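Local atomic coordinates of putative Lipoprotein (Shewanella oneidensis, PDB entry 3U24), a protein that is of unknown function but binds zinc and calcium ions and may be related to metallopeptidases. Residues A26-A31 with K72-K77; V65-F70 with W106-F111. All blocks are in the same frame, centred on the assembly; numbering follows the deposited sequence.

Both contacts use helix 61-79, which packs on helix 25-39 in contact 1 and on helix 88-111 in contact 2. Residues 65-70 and 72-77 are separated by a single residue, yet the contact centres lie about 17 Å apart, and their residues meet nowhere else. Their centres are about 27 Å and 24 Å from the centre of the chain, on the same side of it. The metal evidence lies nearer contact 1: the side chain of Lys77 is about 5 Å from a bound zinc ion, against about 11 Å from the side chain of Leu68 in contact 2 to a zinc ion. The side chain of Leu68 is also about 3 Å from a bound acetic acid molecule, probably a crystallisation additive.

Contact 1 of 2, residues A26-A31 with K72-K77; sequences AQFSNA and KAQQAK
Gln74 and Lys77, one helical turn apart, receive the ring of Phe28 from helix 25-39. The backbones stay well separated, the nearest CA atoms, those of Phe28 and Lys77, being 8.1 Å apart, so the side chains make the contact. At Gln74 the CA-CB bond does not aim at the other helix, but the chain is bent at its second torsion (chi2 -63°), which brings the amide end closer. Its OE1 meets CE1 of Phe28 at 3.7 Å and CZ of Phe28 at 4.2 Å. The amide and the ring are tilted by 26°, and the oxygen approaches the ring obliquely, in van der Waals contact without a hydrogen bond. The other amide atom, NE2, is hydrogen-bonded to OD2 of Asp35, farther along helix 25-39; this bond probably holds the amide in this rotation, with OE1 beside the ring.

At Lys77 the touching atom is CB, 3.7 Å from Phe28 CE1 and 4.2 Å from Phe28 CD1. Beyond CG its chain runs extended, carrying NZ away to a long, weak ion pair with OD2 of Asp35. Phe28 reaches both partners because its CG stands opposite the backbone N (chi1 162°), with CE1 foremost. An alanine in place of Phe28 lacks the ring, and is likely to leave a gap beside Gln74 OE1 and Lys77 CB that no other side chain of residues 26-31 reaches.

The arrangement is helix-helix packing through one buried aromatic residue, joining the N-terminal helix 25-39 to helix 61-79 next to Asp35, seen to bind zinc in a structure of this protein, though none is bound to it in this chain.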
ATOM      1  N   ALA A  26      23.768 -11.726  11.351  1.00 24.67           N
ATOM      2  CA  ALA A  26      23.702 -10.259  11.325  1.00 24.67           C
ATOM      3  C   ALA A  26      24.647  -9.722  10.259  1.00 24.88           C
ATOM      4  O   ALA A  26      24.279  -8.814   9.519  1.00 25.02           O
ATOM      5  CB  ALA A  26      24.027  -9.657  12.700  1.00 24.75           C
ATOM      6  N   GLN A  27      25.850 -10.292  10.153  1.00 25.46           N
ATOM      7  CA  GLN A  27      26.783  -9.844   9.143  1.00 26.30           C
ATOM      8  C   GLN A  27      26.231 -10.144   7.767  1.00 26.17           C
ATOM      9  O   GLN A  27      26.358  -9.342   6.876  1.00 25.93           O
ATOM     10  CB  GLN A  27      28.150 -10.475   9.318  1.00 27.57           C
ATOM     11  CG  GLN A  27      28.897  -9.919  10.524  1.00 28.91           C
ATOM     12  CD  GLN A  27      30.140 -10.702  10.864  1.00 30.08           C
ATOM     13  OE1 GLN A  27      30.118 -11.930  11.018  1.00 30.15           O
ATOM     14  NE2 GLN A  27      31.247  -9.976  11.010  1.00 32.32           N
ATOM     15  N   PHE A  28      25.595 -11.289   7.608  1.00 26.63           N
ATOM     16  CA  PHE A  28      25.061 -11.656   6.339  1.00 26.70           C
ATOM     17  C   PHE A  28      23.955 -10.722   5.894  1.00 26.66           C
ATOM     18  O   PHE A  28      23.984 -10.298   4.770  1.00 25.66           O
ATOM     19  CB  PHE A  28      24.533 -13.053   6.349  1.00 26.95           C
ATOM     20  CG  PHE A  28      23.618 -13.316   5.222  1.00 27.49           C
ATOM     21  CD1 PHE A  28      24.122 -13.494   3.935  1.00 28.40           C
ATOM     22  CD2 PHE A  28      22.264 -13.357   5.422  1.00 27.40           C
ATOM     23  CE1 PHE A  28      23.273 -13.726   2.888  1.00 28.08           C
ATOM     24  CE2 PHE A  28      21.414 -13.582   4.365  1.00 27.47           C
ATOM     25  CZ  PHE A  28      21.923 -13.759   3.107  1.00 27.55           C
ATOM     26  N   SER A  29      22.980 -10.454   6.764  1.00 27.62           N
ATOM     27  CA  SER A  29      21.903  -9.475   6.517  1.00 27.90           C
ATOM     28  C   SER A  29      22.416  -8.149   5.993  1.00 27.24           C
ATOM     29  O   SER A  29      21.901  -7.644   5.018  1.00 26.64           O
ATOM     30  CB  SER A  29      21.155  -9.117   7.801  1.00 28.35           C
ATOM     31  OG  SER A  29      20.508 -10.213   8.348  1.00 31.21           O
ATOM     32  N   ASN A  30      23.389  -7.559   6.669  1.00 28.35           N
ATOM     33  CA  ASN A  30      23.964  -6.305   6.197  1.00 29.88           C
ATOM     34  C   ASN A  30      24.693  -6.454   4.818  1.00 28.42           C
ATOM     35  O   ASN A  30      24.534  -5.582   3.942  1.00 26.57           O
ATOM     36  CB  ASN A  30      24.817  -5.613   7.281  1.00 32.71           C
ATOM     37  CG  ASN A  30      23.941  -4.926   8.362  1.00 37.66           C
ATOM     38  OD1 ASN A  30      22.892  -4.322   8.063  1.00 41.22           O
ATOM     39  ND2 ASN A  30      24.345  -5.052   9.626  1.00 40.93           N
ATOM     40  N   ALA A  31      25.407  -7.566   4.608  1.00 25.54           N
ATOM     41  CA  ALA A  31      26.043  -7.800   3.310  1.00 24.83           C
ATOM     42  C   ALA A  31      25.001  -8.031   2.218  1.00 23.73           C
ATOM     43  O   ALA A  31      25.200  -7.650   1.080  1.00 23.72           O
ATOM     44  CB  ALA A  31      26.999  -8.979   3.378  1.00 24.67           C
ATOM     45  N   LYS A  72      20.400 -16.633  -7.083  1.00 27.79           N
ATOM     46  CA  LYS A  72      21.113 -17.894  -6.860  1.00 28.87           C
ATOM     47  C   LYS A  72      22.229 -17.790  -5.825  1.00 29.34           C
ATOM     48  O   LYS A  72      22.315 -18.650  -4.962  1.00 31.12           O
ATOM     49  CB  LYS A  72      21.651 -18.479  -8.176  1.00 29.73           C
ATOM     50  N   ALA A  73      23.077 -16.765  -5.888  1.00 28.65           N
ATOM     51  CA  ALA A  73      24.195 -16.665  -4.948  1.00 28.70           C
ATOM     52  C   ALA A  73      23.705 -16.324  -3.531  1.00 28.02           C
ATOM     53  O   ALA A  73      24.284 -16.811  -2.543  1.00 27.38           O
ATOM     54  CB  ALA A  73      25.239 -15.625  -5.401  1.00 28.94           C
ATOM     55  N   GLN A  74      22.680 -15.481  -3.406  1.00 26.16           N
ATOM     56  CA  GLN A  74      22.239 -15.080  -2.063  1.00 25.59           C
ATOM     57  C   GLN A  74      21.450 -16.202  -1.441  1.00 26.40           C
ATOM     58  O   GLN A  74      21.599 -16.493  -0.240  1.00 25.60           O
ATOM     59  CB  GLN A  74      21.440 -13.814  -2.058  1.00 24.57           C
ATOM     60  CG  GLN A  74      22.189 -12.617  -2.604  1.00 25.10           C
ATOM     61  CD  GLN A  74      23.405 -12.233  -1.782  1.00 25.45           C
ATOM     62  OE1 GLN A  74      23.428 -12.417  -0.560  1.00 25.05           O
ATOM     63  NE2 GLN A  74      24.417 -11.715  -2.455  1.00 24.98           N
ATOM     64  N   GLN A  75      20.645 -16.876  -2.243  1.00 26.99           N
ATOM     65  CA  GLN A  75      19.990 -18.086  -1.733  1.00 28.73           C
ATOM     66  C   GLN A  75      20.981 -19.110  -1.203  1.00 29.30           C
ATOM     67  O   GLN A  75      20.724 -19.707  -0.162  1.00 29.32           O
ATOM     68  CB  GLN A  75      19.141 -18.764  -2.798  1.00 29.34           C
ATOM     69  CG  GLN A  75      17.751 -18.174  -2.880  1.00 29.17           C
ATOM     70  CD  GLN A  75      16.975 -18.685  -4.080  1.00 30.21           C
ATOM     71  OE1 GLN A  75      17.549 -19.230  -5.064  1.00 32.06           O
ATOM     72  NE2 GLN A  75      15.670 -18.528  -4.009  1.00 28.55           N
ATOM     73  N   ALA A  76      22.110 -19.305  -1.887  1.00 29.59           N
ATOM     74  CA  ALA A  76      23.077 -20.328  -1.432  1.00 31.20           C
ATOM     75  C   ALA A  76      23.764 -19.872  -0.128  1.00 31.46           C
ATOM     76  O   ALA A  76      24.032 -20.697   0.732  1.00 32.17           O
ATOM     77  CB  ALA A  76      24.101 -20.698  -2.509  1.00 30.46           C
ATOM     78  N   LYS A  77      23.969 -18.566   0.039  1.00 31.48           N
ATOM     79  CA  LYS A  77      24.470 -18.020   1.299  1.00 33.44           C
ATOM     80  C   LYS A  77      23.447 -18.186   2.438  1.00 33.56           C
ATOM     81  O   LYS A  77      23.812 -18.548   3.565  1.00 33.16           O
ATOM     82  CB  LYS A  77      24.819 -16.546   1.152  1.00 35.75           C
ATOM     83  CG  LYS A  77      26.075 -16.285   0.342  1.00 39.04           C
ATOM     84  CD  LYS A  77      26.274 -14.781   0.122  1.00 41.44           C
ATOM     85  CE  LYS A  77      27.653 -14.458  -0.455  1.00 43.61           C
ATOM     86  NZ  LYS A  77      27.776 -12.999  -0.736  1.00 45.38           N
TER

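Contact 2 of 2, residues V65-F70 with W106-F111; sequences VKTLAF and WDITRF
Helix-helix packing at the surface joins helix 61-79 to the C-terminal end of helix 88-111, where Thr67 and Leu68 meet Ile108 and Thr109. The axes of the two short segments approach to 10.4 Å and cross at -119°. Ile108 divides its branches between two neighbours: CD1 presses on Thr67 CG2 at 3.5 Å, closer than ordinary carbon-carbon packing, while CG2 lies 4.0 Å from Leu68 CD1. The side chains of Leu68 and Ile108 run antiparallel alongside one another. The other methyl of Leu68, CD2, reaches Thr109 CG2 at 4.1 Å. With Thr109 OG1 between the backbone N and the carbonyl carbon (chi1 62°), CG2 is the branch placed against Leu68.

Residues 107-111 form a pi turn: Trp106 O accepts from Arg110 N at 2.9 Å and from Phe111 N at 3.1 Å, the two donors arriving on opposite faces of the carbonyl plane.

Both threonine hydroxyls bond within their own helices, Thr67 OG1 to Gly63 O and Thr109 OG1 to Ala105 O. What meets across the interface is aliphatic carbon, mostly methyl groups, held by dispersion and shape with no hydrogen bond crossing it.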
ATOM      1  N   VAL A  65      19.494 -11.677 -16.318  1.00 26.34           N
ATOM      2  CA  VAL A  65      20.507 -12.683 -16.023  1.00 27.16           C
ATOM      3  C   VAL A  65      21.230 -12.311 -14.742  1.00 28.10           C
ATOM      4  O   VAL A  65      21.383 -13.129 -13.843  1.00 28.39           O
ATOM      5  CB  VAL A  65      21.531 -12.834 -17.171  1.00 28.07           C
ATOM      6  CG1 VAL A  65      22.831 -13.520 -16.714  1.00 27.52           C
ATOM      7  CG2 VAL A  65      20.888 -13.599 -18.329  1.00 28.27           C
ATOM      8  N   LYS A  66      21.662 -11.065 -14.649  1.00 28.69           N
ATOM      9  CA  LYS A  66      22.391 -10.616 -13.471  1.00 29.73           C
ATOM     10  C   LYS A  66      21.528 -10.681 -12.196  1.00 27.97           C
ATOM     11  O   LYS A  66      22.057 -10.948 -11.111  1.00 27.55           O
ATOM     12  CB  LYS A  66      22.878  -9.184 -13.694  1.00 33.01           C
ATOM     13  CG  LYS A  66      23.729  -8.592 -12.594  1.00 36.68           C
ATOM     14  CD  LYS A  66      24.138  -7.162 -12.956  1.00 41.74           C
ATOM     15  CE  LYS A  66      25.099  -6.567 -11.917  1.00 45.30           C
ATOM     16  NZ  LYS A  66      25.005  -5.070 -11.924  1.00 49.92           N
ATOM     17  N   THR A  67      20.229 -10.397 -12.314  1.00 25.39           N
ATOM     18  CA  THR A  67      19.325 -10.509 -11.162  1.00 24.36           C
ATOM     19  C   THR A  67      19.191 -11.962 -10.764  1.00 24.05           C
ATOM     20  O   THR A  67      19.298 -12.280  -9.587  1.00 24.18           O
ATOM     21  CB  THR A  67      17.956  -9.860 -11.421  1.00 23.75           C
ATOM     22  OG1 THR A  67      18.175  -8.466 -11.636  1.00 23.12           O
ATOM     23  CG2 THR A  67      16.984 -10.041 -10.243  1.00 23.04           C
ATOM     24  N   LEU A  68      19.046 -12.849 -11.730  1.00 23.92           N
ATOM     25  CA  LEU A  68      18.934 -14.265 -11.405  1.00 24.46           C
ATOM     26  C   LEU A  68      20.229 -14.839 -10.814  1.00 25.35           C
ATOM     27  O   LEU A  68      20.153 -15.717  -9.956  1.00 25.44           O
ATOM     28  CB  LEU A  68      18.493 -15.103 -12.601  1.00 24.49           C
ATOM     29  CG  LEU A  68      17.096 -14.897 -13.165  1.00 24.47           C
ATOM     30  CD1 LEU A  68      16.961 -15.664 -14.495  1.00 24.74           C
ATOM     31  CD2 LEU A  68      16.046 -15.305 -12.153  1.00 24.09           C
ATOM     32  N   ALA A  69      21.401 -14.362 -11.258  1.00 25.44           N
ATOM     33  CA  ALA A  69      22.673 -14.796 -10.651  1.00 26.29           C
ATOM     34  C   ALA A  69      22.754 -14.291  -9.185  1.00 26.24           C
ATOM     35  O   ALA A  69      23.324 -14.951  -8.326  1.00 27.39           O
ATOM     36  CB  ALA A  69      23.883 -14.276 -11.460  1.00 26.65           C
ATOM     37  N   PHE A  70      22.192 -13.122  -8.907  1.00 25.29           N
ATOM     38  CA  PHE A  70      22.172 -12.617  -7.543  1.00 25.77           C
ATOM     39  C   PHE A  70      21.245 -13.464  -6.673  1.00 26.01           C
ATOM     40  O   PHE A  70      21.618 -13.790  -5.568  1.00 26.44           O
ATOM     41  CB  PHE A  70      21.788 -11.145  -7.537  1.00 25.58           C
ATOM     42  CG  PHE A  70      21.459 -10.573  -6.195  1.00 25.37           C
ATOM     43  CD1 PHE A  70      20.157 -10.612  -5.713  1.00 24.67           C
ATOM     44  CD2 PHE A  70      22.429  -9.933  -5.447  1.00 25.12           C
ATOM     45  CE1 PHE A  70      19.831 -10.067  -4.501  1.00 24.45           C
ATOM     46  CE2 PHE A  70      22.085  -9.339  -4.246  1.00 25.08           C
ATOM     47  CZ  PHE A  70      20.793  -9.425  -3.766  1.00 24.58           C
ATOM     48  N   TRP A 106      10.801 -15.470  -9.623  1.00 22.90           N
ATOM     49  CA  TRP A 106       9.520 -15.797 -10.183  1.00 23.10           C
ATOM     50  C   TRP A 106       8.988 -14.682 -11.042  1.00 23.47           C
ATOM     51  O   TRP A 106       8.413 -14.972 -12.058  1.00 21.90           O
ATOM     52  CB  TRP A 106       8.542 -16.142  -9.072  1.00 22.77           C
ATOM     53  CG  TRP A 106       7.094 -16.274  -9.496  1.00 23.40           C
ATOM     54  CD1 TRP A 106       6.429 -17.420  -9.956  1.00 23.58           C
ATOM     55  CD2 TRP A 106       6.080 -15.213  -9.508  1.00 22.61           C
ATOM     56  NE1 TRP A 106       5.117 -17.131 -10.218  1.00 23.79           N
ATOM     57  CE2 TRP A 106       4.842 -15.838  -9.942  1.00 23.39           C
ATOM     58  CE3 TRP A 106       6.064 -13.871  -9.129  1.00 23.45           C
ATOM     59  CZ2 TRP A 106       3.648 -15.118 -10.043  1.00 24.12           C
ATOM     60  CZ3 TRP A 106       4.851 -13.139  -9.235  1.00 23.94           C
ATOM     61  CH2 TRP A 106       3.675 -13.752  -9.697  1.00 23.37           C
ATOM     62  N   ASP A 107       9.181 -13.419 -10.646  1.00 24.45           N
ATOM     63  CA  ASP A 107       8.829 -12.282 -11.486  1.00 26.41           C
ATOM     64  C   ASP A 107       9.515 -12.332 -12.848  1.00 25.56           C
ATOM     65  O   ASP A 107       8.899 -12.008 -13.866  1.00 22.77           O
ATOM     66  CB  ASP A 107       9.183 -10.918 -10.841  1.00 30.36           C
ATOM     67  CG  ASP A 107       8.092 -10.400  -9.865  1.00 35.89           C
ATOM     68  OD1 ASP A 107       6.898 -10.692 -10.085  1.00 41.48           O
ATOM     69  OD2 ASP A 107       8.425  -9.684  -8.870  1.00 42.24           O
ATOM     70  N   ILE A 108      10.795 -12.717 -12.850  1.00 24.19           N
ATOM     71  CA  ILE A 108      11.558 -12.775 -14.075  1.00 24.56           C
ATOM     72  C   ILE A 108      11.153 -13.977 -14.911  1.00 24.89           C
ATOM     73  O   ILE A 108      11.007 -13.852 -16.115  1.00 23.80           O
ATOM     74  CB  ILE A 108      13.068 -12.757 -13.812  1.00 24.48           C
ATOM     75  CG1 ILE A 108      13.479 -11.347 -13.328  1.00 24.53           C
ATOM     76  CG2 ILE A 108      13.844 -13.214 -15.037  1.00 24.21           C
ATOM     77  CD1 ILE A 108      14.808 -11.364 -12.607  1.00 24.03           C
ATOM     78  N   THR A 109      10.962 -15.140 -14.302  1.00 25.97           N
ATOM     79  CA  THR A 109      10.824 -16.342 -15.119  1.00 27.04           C
ATOM     80  C   THR A 109       9.381 -16.757 -15.409  1.00 27.48           C
ATOM     81  O   THR A 109       9.158 -17.553 -16.304  1.00 27.98           O
ATOM     82  CB  THR A 109      11.599 -17.523 -14.481  1.00 28.25           C
ATOM     83  OG1 THR A 109      11.046 -17.799 -13.191  1.00 28.54           O
ATOM     84  CG2 THR A 109      13.083 -17.165 -14.311  1.00 27.14           C
ATOM     85  N   ARG A 110       8.406 -16.260 -14.662  1.00 27.80           N
ATOM     86  CA  ARG A 110       7.025 -16.774 -14.762  1.00 29.03           C
ATOM     87  C   ARG A 110       6.012 -15.664 -14.918  1.00 26.65           C
ATOM     88  O   ARG A 110       5.219 -15.712 -15.825  1.00 25.73           O
ATOM     89  CB  ARG A 110       6.611 -17.569 -13.535  1.00 33.47           C
ATOM     90  CG  ARG A 110       7.452 -18.785 -13.266  1.00 39.90           C
ATOM     91  CD  ARG A 110       6.967 -19.985 -14.081  1.00 46.63           C
ATOM     92  NE  ARG A 110       7.686 -21.187 -13.667  1.00 55.00           N
ATOM     93  CZ  ARG A 110       7.536 -22.399 -14.209  1.00 64.10           C
ATOM     94  NH1 ARG A 110       6.669 -22.605 -15.206  1.00 66.20           N
ATOM     95  NH2 ARG A 110       8.260 -23.418 -13.741  1.00 66.00           N
ATOM     96  N   PHE A 111       6.046 -14.664 -14.049  1.00 23.98           N
ATOM     97  CA  PHE A 111       5.026 -13.621 -14.079  1.00 23.95           C
ATOM     98  C   PHE A 111       5.235 -12.769 -15.330  1.00 23.14           C
ATOM     99  O   PHE A 111       4.305 -12.457 -16.021  1.00 22.61           O
ATOM    100  CB  PHE A 111       5.106 -12.752 -12.820  1.00 23.25           C
ATOM    101  CG  PHE A 111       3.918 -11.837 -12.589  1.00 22.81           C
ATOM    102  CD1 PHE A 111       2.636 -12.328 -12.571  1.00 24.01           C
ATOM    103  CD2 PHE A 111       4.108 -10.524 -12.278  1.00 22.93           C
ATOM    104  CE1 PHE A 111       1.538 -11.489 -12.348  1.00 24.57           C
ATOM    105  CE2 PHE A 111       3.034  -9.673 -12.019  1.00 23.94           C
ATOM    106  CZ  PHE A 111       1.736 -10.162 -12.047  1.00 23.67           C
TER